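Local coordinates for protein 2-dehydropantoate 2-reductase (Enterococcus faecium, PDB 3WFI) that acts as an NAD-dependent D-mandelate dehydrogenase, an oxidoreductase belonging to the ketopantoate reductase family, at residues V36-E41 with E134-V139; N121-N126 with D154-A159; K162-L167 with L172-S177. All coordinates share one frame; numbering follows the deposited sequence.

Contact 1: V36-E41 with E134-V139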
loop_
_atom_site.group_PDB
_atom_site.type_symbol
_atom_site.label_atom_id
_atom_site.label_comp_id
_atom_site.label_asym_id
_atom_site.label_seq_id
_atom_site.Cartn_x
_atom_site.Cartn_y
_atom_site.Cartn_z
ATOM N N VAL B 36 15.761 -28.173 27.132
ATOM C CA VAL B 36 16.940 -27.886 27.936
ATOM C C VAL B 36 17.082 -28.917 29.061
ATOM O O VAL B 36 18.157 -29.485 29.258
ATOM C CB VAL B 36 16.885 -26.450 28.513
ATOM C CG1 VAL B 36 18.022 -26.207 29.501
ATOM C CG2 VAL B 36 16.936 -25.420 27.389
ATOM N N GLN B 37 15.993 -29.159 29.785
ATOM C CA GLN B 37 16.005 -30.064 30.932
ATOM C C GLN B 37 16.304 -31.507 30.520
ATOM O O GLN B 37 17.060 -32.206 31.196
ATOM C CB GLN B 37 14.660 -29.983 31.674
ATOM C CG GLN B 37 14.620 -30.723 33.000
ATOM C CD GLN B 37 15.602 -30.164 33.997
ATOM O OE1 GLN B 37 15.577 -28.972 34.307
ATOM N NE2 GLN B 37 16.480 -31.017 34.498
ATOM N N GLN B 38 15.719 -31.953 29.410
ATOM C CA GLN B 38 15.960 -33.323 28.928
ATOM C C GLN B 38 17.429 -33.532 28.578
ATOM O O GLN B 38 18.023 -34.532 28.973
ATOM C CB GLN B 38 15.035 -33.701 27.755
ATOM C CG GLN B 38 13.690 -34.241 28.208
ATOM C CD GLN B 38 13.808 -35.394 29.169
ATOM O OE1 GLN B 38 14.347 -36.450 28.823
ATOM N NE2 GLN B 38 13.283 -35.217 30.372
ATOM N N ILE B 39 18.015 -32.567 27.871
ATOM C CA ILE B 39 19.432 -32.633 27.496
ATOM C C ILE B 39 20.338 -32.529 28.731
ATOM O O ILE B 39 21.347 -33.207 28.803
ATOM C CB ILE B 39 19.801 -31.560 26.439
ATOM C CG1 ILE B 39 19.062 -31.859 25.129
ATOM C CG2 ILE B 39 21.312 -31.525 26.195
ATOM C CD1 ILE B 39 19.031 -30.720 24.135
ATOM N N LYS B 40 19.972 -31.695 29.700
ATOM C CA LYS B 40 20.734 -31.617 30.947
ATOM C C LYS B 40 20.769 -32.983 31.629
ATOM O O LYS B 40 21.833 -33.466 31.996
ATOM C CB LYS B 40 20.147 -30.575 31.910
ATOM C CG LYS B 40 20.603 -29.144 31.673
ATOM C CD LYS B 40 19.932 -28.197 32.659
ATOM C CE LYS B 40 20.274 -26.741 32.379
ATOM N NZ LYS B 40 19.386 -25.789 33.114
ATOM N N GLU B 41 19.604 -33.608 31.774
ATOM C CA GLU B 41 19.495 -34.870 32.516
ATOM C C GLU B 41 20.014 -36.095 31.769
ATOM O O GLU B 41 20.625 -36.966 32.373
ATOM C CB GLU B 41 18.045 -35.126 32.934
ATOM C CG GLU B 41 17.580 -34.256 34.088
ATOM C CD GLU B 41 16.117 -34.506 34.440
ATOM O OE1 GLU B 41 15.308 -33.552 34.439
ATOM O OE2 GLU B 41 15.778 -35.676 34.725
ATOM N N GLU B 134 12.565 -34.961 17.049
ATOM C CA GLU B 134 11.550 -35.968 17.383
ATOM C C GLU B 134 10.818 -35.614 18.669
ATOM O O GLU B 134 9.598 -35.779 18.771
ATOM C CB GLU B 134 12.194 -37.351 17.531
ATOM C CG GLU B 134 12.893 -37.857 16.275
ATOM C CD GLU B 134 11.929 -38.456 15.265
ATOM O OE1 GLU B 134 11.375 -39.538 15.556
ATOM O OE2 GLU B 134 11.727 -37.857 14.185
ATOM N N GLY B 135 11.574 -35.150 19.658
ATOM C CA GLY B 135 11.012 -34.740 20.939
ATOM C C GLY B 135 12.048 -33.967 21.727
ATOM O O GLY B 135 13.136 -33.712 21.215
ATOM N N PRO B 136 11.718 -33.574 22.969
ATOM C CA PRO B 136 12.705 -32.886 23.799
ATOM C C PRO B 136 13.975 -33.720 23.967
ATOM O O PRO B 136 13.920 -34.828 24.488
ATOM C CB PRO B 136 11.988 -32.692 25.148
ATOM C CG PRO B 136 10.707 -33.461 25.073
ATOM C CD PRO B 136 10.397 -33.654 23.619
ATOM N N GLY B 137 15.092 -33.211 23.458
ATOM C CA GLY B 137 16.396 -33.845 23.618
ATOM C C GLY B 137 16.583 -35.019 22.684
ATOM O O GLY B 137 17.477 -35.834 22.886
ATOM N N GLN B 138 15.753 -35.082 21.646
ATOM C CA GLN B 138 15.733 -36.215 20.712
ATOM C C GLN B 138 15.768 -35.708 19.273
ATOM O O GLN B 138 14.850 -35.012 18.829
ATOM C CB GLN B 138 14.491 -37.092 20.923
ATOM C CG GLN B 138 14.685 -38.292 21.837
ATOM C CD GLN B 138 15.433 -39.443 21.168
ATOM O OE1 GLN B 138 16.001 -39.299 20.079
ATOM N NE2 GLN B 138 15.430 -40.600 21.821
ATOM N N VAL B 139 16.822 -36.065 18.543
ATOM C CA VAL B 139 16.948 -35.658 17.154
ATOM C C VAL B 139 17.197 -36.874 16.265
ATOM O O VAL B 139 17.747 -37.880 16.707
ATOM C CB VAL B 139 18.084 -34.613 16.999
ATOM C CG1 VAL B 139 18.399 -34.347 15.539
ATOM C CG2 VAL B 139 17.711 -33.307 17.687
#
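Gln38 and Pro136 lie side by side, their side chains running in the same direction where one face of helix 33-42 meets the tip of a beta hairpin. The touch is made by the root of the glutamine and the CB of the pyrrolidine: Gln38 CG sits 3.8 Å from Pro136 CB, and Gln38 CB comes within 3.6 Å of Pro136 O. Beyond CG the glutamine bends at its second torsion (chi2 -54°), which turns the amide away from the hairpin and confines the contact to the aliphatic stem.

One residue further along the helix, Ile39 meets Gly137 through its longer branch. Its CG1 rests 3.7 Å from Gly137 CA, with CD1 following at 4.1 Å from the same CA. This branch lies beside the backbone N (chi1 -66°), a setting that brings it against bare glycine backbone; with no side chain on Gly137, the two CA atoms of Ile39 and Gly137 can approach to 5.1 Å. No hydrogen bond passes between the two segments, although His35, just before 36-41 on the same helix, bonds through ND1 to Gly137 N. On the helix side, Ile39 also packs on Ile59.

Pro136 and Gly137 are the central residues of a type II turn closed by Gln138 N to Gly135 O at 3.0 Å, and the positive phi of Gly137 (78°) suits that position. Glu134 and Gly135 together face Gln138, so the turn-bearing hairpin of strands 132-135 and 138-140 carries a classic beta bulge and docks end-on against a helix of the Rossmann-type domain.

Contact 2: N121-N126 with D154-A159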
loop_
_atom_site.group_PDB
_atom_site.type_symbol
_atom_site.label_atom_id
_atom_site.label_comp_id
_atom_site.label_asym_id
_atom_site.label_seq_id
_atom_site.Cartn_x
_atom_site.Cartn_y
_atom_site.Cartn_z
ATOM N N ASN B 121 33.483 -9.104 12.298
ATOM C CA ASN B 121 33.366 -10.424 12.922
ATOM C C ASN B 121 32.062 -11.157 12.587
ATOM O O ASN B 121 31.746 -12.176 13.218
ATOM C CB ASN B 121 33.486 -10.293 14.443
ATOM C CG ASN B 121 34.906 -9.981 14.915
ATOM O OD1 ASN B 121 35.108 -9.501 16.038
ATOM N ND2 ASN B 121 35.894 -10.292 14.091
ATOM N N ILE B 122 31.320 -10.654 11.601
ATOM C CA ILE B 122 30.030 -11.266 11.231
ATOM C C ILE B 122 30.159 -12.014 9.908
ATOM O O ILE B 122 30.749 -11.506 8.935
ATOM C CB ILE B 122 28.884 -10.238 11.144
ATOM C CG1 ILE B 122 28.746 -9.485 12.465
ATOM C CG2 ILE B 122 27.561 -10.936 10.832
ATOM C CD1 ILE B 122 27.729 -8.361 12.446
ATOM N N TYR B 123 29.595 -13.223 9.887
ATOM C CA TYR B 123 29.618 -14.075 8.715
ATOM C C TYR B 123 28.191 -14.553 8.443
ATOM O O TYR B 123 27.404 -14.749 9.367
ATOM C CB TYR B 123 30.573 -15.262 8.910
ATOM C CG TYR B 123 31.998 -14.844 9.220
ATOM C CD1 TYR B 123 32.947 -14.743 8.211
ATOM C CD2 TYR B 123 32.376 -14.510 10.520
ATOM C CE1 TYR B 123 34.236 -14.337 8.484
ATOM C CE2 TYR B 123 33.663 -14.100 10.813
ATOM C CZ TYR B 123 34.592 -14.026 9.789
ATOM O OH TYR B 123 35.859 -13.611 10.056
ATOM N N ILE B 124 27.858 -14.692 7.167
ATOM C CA ILE B 124 26.515 -15.103 6.758
ATOM C C ILE B 124 26.633 -16.379 5.954
ATOM O O ILE B 124 27.585 -16.542 5.187
ATOM C CB ILE B 124 25.824 -14.021 5.915
ATOM C CG1 ILE B 124 26.746 -13.501 4.803
ATOM C CG2 ILE B 124 25.396 -12.873 6.806
ATOM C CD1 ILE B 124 26.018 -12.718 3.732
ATOM N N GLY B 125 25.678 -17.288 6.130
ATOM C CA GLY B 125 25.721 -18.541 5.403
ATOM C C GLY B 125 24.390 -19.238 5.179
ATOM O O GLY B 125 23.350 -18.833 5.695
ATOM N N ASN B 126 24.450 -20.281 4.366
ATOM C CA ASN B 126 23.312 -21.151 4.092
ATOM C C ASN B 126 23.721 -22.544 4.463
ATOM O O ASN B 126 24.870 -22.920 4.249
ATOM C CB ASN B 126 22.939 -21.121 2.597
ATOM C CG ASN B 126 22.419 -19.771 2.146
ATOM O OD1 ASN B 126 22.570 -19.388 0.988
ATOM N ND2 ASN B 126 21.800 -19.038 3.059
ATOM N N ASP B 154 35.064 -6.195 5.294
ATOM C CA ASP B 154 36.077 -6.050 4.250
ATOM C C ASP B 154 37.346 -6.735 4.691
ATOM O O ASP B 154 37.738 -6.619 5.850
ATOM C CB ASP B 154 36.408 -4.562 4.020
ATOM C CG ASP B 154 35.265 -3.772 3.405
ATOM O OD1 ASP B 154 34.385 -4.330 2.708
ATOM O OD2 ASP B 154 35.273 -2.544 3.588
ATOM N N GLY B 155 37.974 -7.468 3.780
ATOM C CA GLY B 155 39.264 -8.087 4.047
ATOM C C GLY B 155 39.247 -9.318 4.940
ATOM O O GLY B 155 40.309 -9.792 5.345
ATOM N N LYS B 156 38.062 -9.861 5.215
ATOM C CA LYS B 156 37.938 -11.019 6.081
ATOM C C LYS B 156 37.667 -12.321 5.305
ATOM O O LYS B 156 37.167 -13.288 5.881
ATOM C CB LYS B 156 36.840 -10.787 7.120
ATOM C CG LYS B 156 37.005 -9.532 7.972
ATOM C CD LYS B 156 38.342 -9.437 8.716
ATOM C CE LYS B 156 38.550 -10.535 9.742
ATOM N NZ LYS B 156 37.607 -10.450 10.896
ATOM N N GLU B 157 38.029 -12.361 4.020
ATOM C CA GLU B 157 37.861 -13.576 3.207
ATOM C C GLU B 157 38.691 -14.746 3.749
ATOM O O GLU B 157 38.200 -15.867 3.825
ATOM C CB GLU B 157 38.228 -13.331 1.728
ATOM C CG GLU B 157 37.166 -12.593 0.926
ATOM C CD GLU B 157 37.115 -11.093 1.186
ATOM O OE1 GLU B 157 38.117 -10.513 1.664
ATOM O OE2 GLU B 157 36.055 -10.488 0.899
ATOM N N ALA B 158 39.946 -14.480 4.104
ATOM C CA ALA B 158 40.833 -15.498 4.668
ATOM C C ALA B 158 40.266 -16.058 5.967
ATOM O O ALA B 158 40.241 -17.270 6.162
ATOM C CB ALA B 158 42.227 -14.924 4.904
ATOM N N ALA B 159 39.762 -15.174 6.820
ATOM C CA ALA B 159 39.096 -15.585 8.048
ATOM C C ALA B 159 37.839 -16.449 7.779
ATOM O O ALA B 159 37.585 -17.416 8.484
ATOM C CB ALA B 159 38.748 -14.370 8.890
#
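The phenol end of Tyr123 reaches from strand 122-127 to the start of helix 157-168, where van der Waals packing predominates. Tyr123 OH presses close to the methyl of Ala159, 3.2 Å from its CB, while ring atom CZ lies 4.3 Å from the same CB. Backbone takes part as well: Lys156 O stands near the plane of the tyrosine ring at its edge, 4.1 Å from CE1. Within the fold, Ala160 of the helix and Asn151 of strand 147-151 also touch this ring.

The lysine chain of Lys156 approaches the hydroxyl more loosely. It crosses the side chain of Tyr123 at about a right angle and is curled, bent at chi2 (-56°) and chi3, which brings CE to 4.1 Å from Tyr123 OH, and again at chi4, which sets NZ.

Among the polar groups, proximity does not mean bonding. Lys156 NZ lies 3.7 Å from Tyr123 OH and 3.6 Å from Asn121 ND2, with no hydrogen bond to either. The ammonium is instead bonded to the carbonyl oxygen of Glu120, immediately before the strand segment, and the tyrosine hydroxyl is bonded to Glu99 OE2 on the neighbouring strand 98-102. Each polar end is thereby fixed by a partner beside the contact, and the carboxylate and ammonium near the phenol would probably polarise it.

Lys156 holds the N-cap position of helix 157-168. A strand side chain reaching up to meet the first turn of a covering helix is the layered alpha/beta packing of a Rossmann-type domain, here away from the NAD site.

Contact 3: K162-L167 with L172-S177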
loop_
_atom_site.group_PDB
_atom_site.type_symbol
_atom_site.label_atom_id
_atom_site.label_comp_id
_atom_site.label_asym_id
_atom_site.label_seq_id
_atom_site.Cartn_x
_atom_site.Cartn_y
_atom_site.Cartn_z
ATOM N N LYS B 162 39.013 -19.948 6.766
ATOM C CA LYS B 162 39.403 -20.722 7.955
ATOM C C LYS B 162 38.202 -21.214 8.745
ATOM O O LYS B 162 38.181 -22.353 9.219
ATOM C CB LYS B 162 40.305 -19.883 8.865
ATOM C CG LYS B 162 41.670 -19.628 8.263
ATOM C CD LYS B 162 42.554 -18.916 9.280
ATOM C CE LYS B 162 43.664 -18.128 8.608
ATOM N NZ LYS B 162 44.342 -17.256 9.599
ATOM N N LEU B 163 37.205 -20.352 8.909
ATOM C CA LEU B 163 35.971 -20.742 9.559
ATOM C C LEU B 163 35.339 -21.929 8.811
ATOM O O LEU B 163 34.928 -22.913 9.434
ATOM C CB LEU B 163 35.008 -19.558 9.622
ATOM C CG LEU B 163 33.642 -19.782 10.255
ATOM C CD1 LEU B 163 33.803 -20.432 11.620
ATOM C CD2 LEU B 163 32.861 -18.477 10.359
ATOM N N ALA B 164 35.303 -21.836 7.483
ATOM C CA ALA B 164 34.768 -22.919 6.663
ATOM C C ALA B 164 35.570 -24.199 6.894
ATOM O O ALA B 164 34.981 -25.258 7.101
ATOM C CB ALA B 164 34.761 -22.539 5.194
ATOM N N ASP B 165 36.904 -24.079 6.903
ATOM C CA ASP B 165 37.791 -25.230 7.140
ATOM C C ASP B 165 37.512 -25.866 8.490
ATOM O O ASP B 165 37.387 -27.087 8.585
ATOM C CB ASP B 165 39.266 -24.832 7.050
ATOM C CG ASP B 165 39.707 -24.516 5.629
ATOM O OD1 ASP B 165 39.025 -24.937 4.675
ATOM O OD2 ASP B 165 40.745 -23.834 5.461
ATOM N N LYS B 166 37.365 -25.032 9.516
ATOM C CA LYS B 166 37.102 -25.507 10.869
ATOM C C LYS B 166 35.789 -26.270 10.945
ATOM O O LYS B 166 35.739 -27.326 11.559
ATOM C CB LYS B 166 37.163 -24.354 11.893
ATOM C CG LYS B 166 38.601 -23.935 12.189
ATOM C CD LYS B 166 38.721 -22.833 13.240
ATOM C CE LYS B 166 38.773 -21.445 12.620
ATOM N NZ LYS B 166 39.265 -20.410 13.573
ATOM N N LEU B 167 34.741 -25.758 10.309
ATOM C CA LEU B 167 33.464 -26.468 10.285
ATOM C C LEU B 167 33.596 -27.765 9.494
ATOM O O LEU B 167 33.012 -28.776 9.869
ATOM C CB LEU B 167 32.343 -25.615 9.686
ATOM C CG LEU B 167 31.553 -24.553 10.468
ATOM C CD1 LEU B 167 32.052 -24.332 11.883
ATOM C CD2 LEU B 167 31.430 -23.239 9.708
ATOM N N LEU B 172 30.974 -31.018 8.386
ATOM C CA LEU B 172 29.877 -30.164 7.958
ATOM C C LEU B 172 29.981 -29.724 6.504
ATOM O O LEU B 172 29.053 -29.107 5.980
ATOM C CB LEU B 172 29.762 -28.936 8.870
ATOM C CG LEU B 172 29.281 -29.238 10.287
ATOM C CD1 LEU B 172 29.646 -28.102 11.241
ATOM C CD2 LEU B 172 27.779 -29.521 10.301
ATOM N N ASN B 173 31.094 -30.045 5.844
ATOM C CA ASN B 173 31.233 -29.797 4.414
ATOM C C ASN B 173 30.978 -28.327 4.068
ATOM O O ASN B 173 30.138 -27.996 3.223
ATOM C CB ASN B 173 30.291 -30.729 3.635
ATOM C CG ASN B 173 30.526 -30.694 2.137
ATOM O OD1 ASN B 173 31.597 -30.324 1.671
ATOM N ND2 ASN B 173 29.517 -31.108 1.373
ATOM N N ALA B 174 31.724 -27.452 4.742
ATOM C CA ALA B 174 31.542 -26.013 4.628
ATOM C C ALA B 174 32.485 -25.428 3.593
ATOM O O ALA B 174 33.610 -25.904 3.436
ATOM C CB ALA B 174 31.767 -25.342 5.984
ATOM N N HIS B 175 32.035 -24.381 2.903
ATOM C CA HIS B 175 32.851 -23.704 1.896
ATOM C C HIS B 175 32.607 -22.212 1.882
ATOM O O HIS B 175 31.490 -21.748 2.123
ATOM C CB HIS B 175 32.545 -24.243 0.496
ATOM C CG HIS B 175 32.666 -25.727 0.391
ATOM N ND1 HIS B 175 31.568 -26.552 0.341
ATOM C CD2 HIS B 175 33.747 -26.534 0.341
ATOM C CE1 HIS B 175 31.967 -27.806 0.247
ATOM N NE2 HIS B 175 33.286 -27.824 0.261
ATOM N N PHE B 176 33.667 -21.469 1.588
ATOM C CA PHE B 176 33.545 -20.057 1.268
ATOM C C PHE B 176 32.822 -19.869 -0.059
ATOM O O PHE B 176 33.086 -20.579 -1.026
ATOM C CB PHE B 176 34.929 -19.409 1.171
ATOM C CG PHE B 176 34.890 -17.965 0.775
ATOM C CD1 PHE B 176 34.563 -16.986 1.701
ATOM C CD2 PHE B 176 35.166 -17.583 -0.531
ATOM C CE1 PHE B 176 34.527 -15.650 1.338
ATOM C CE2 PHE B 176 35.127 -16.251 -0.902
ATOM C CZ PHE B 176 34.812 -15.281 0.037
ATOM N N SER B 177 31.926 -18.885 -0.103
ATOM C CA SER B 177 31.329 -18.426 -1.346
ATOM C C SER B 177 31.223 -16.915 -1.299
ATOM O O SER B 177 30.792 -16.371 -0.300
ATOM C CB SER B 177 29.943 -19.041 -1.534
ATOM O OG SER B 177 29.239 -18.358 -2.555
HETATM O O HOH W 1 36.819 -26.324 4.029
#
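Ala164 and Ala174 face each other where helix 162-167 lies over strand 174-176. Ala174 CB is lodged 3.4 Å from Ala164 O and 3.8 Å from Leu167 CB, so a single methyl meets both the carbonyl and the side chain of successive helix turns. The methyl of Ala164 in turn rests on the strand backbone at Phe176 N. Small residues on both sides permit this close approach.

Next to the alanines, Leu167 and Leu172 meet at an angle, Leu172 CD1 lying 4.0 Å from Leu167 CB. Leu172 carries CG opposite its own carbonyl carbon (chi1 -69°), which lays the side chain along the end of the helix, its CB and CD1 both lying against the carbonyl oxygen of Leu167. The same carbonyl accepts a weak bond from Leu172 N, at 3.4 Å between Leu172 N and Leu167 O, fairly straight at 155°.

Helix and strand axes pass 6.6 Å apart and run almost antiparallel (169°), as expected of the second half of a beta-alpha-beta crossover: strand 147-151 leads into helix 157-168, and the chain returns through 174-176, parallel to the first strand at the border of the sheet.

Beside the packed alanines a water joins the two elements, donating to Asp165 OD1 at 2.7 Å and, at a longer 3.3 Å, to Ala174 O.

Further out, Ser168 OG is hydrogen-bonded to both Ala164 O and Ala174 N, tying the facing alanines together through one hydroxyl. Leu172 O is bonded to Trp129 NE1, while the Leu172 side chain packs on Phe15, Met18 and Leu19 of helix 10-21, whose NAD-binding Met11 has its side chain about 7 Å from that of Leu172.

Contacts 2 and 3 share helix 157-168 and the large mixed sheet, their centres about 11 Å apart, and they touch where Tyr123 packs on Leu163 and Glu157 on Phe176. Contact 3 is the more buried, apart from the water-bridged Asp165 side, and is built from small and branched aliphatic groups; contact 2, at the opening turn of the helix, is partly buried and mixes aromatic packing with charged ends bonded elsewhere. Contact 1 stands apart, about 28 Å centre to centre from contact 3, and also is only partly buried. There a hairpin of the smaller sheet, rather than a strand of the large one, meets a different helix through stems and backbone.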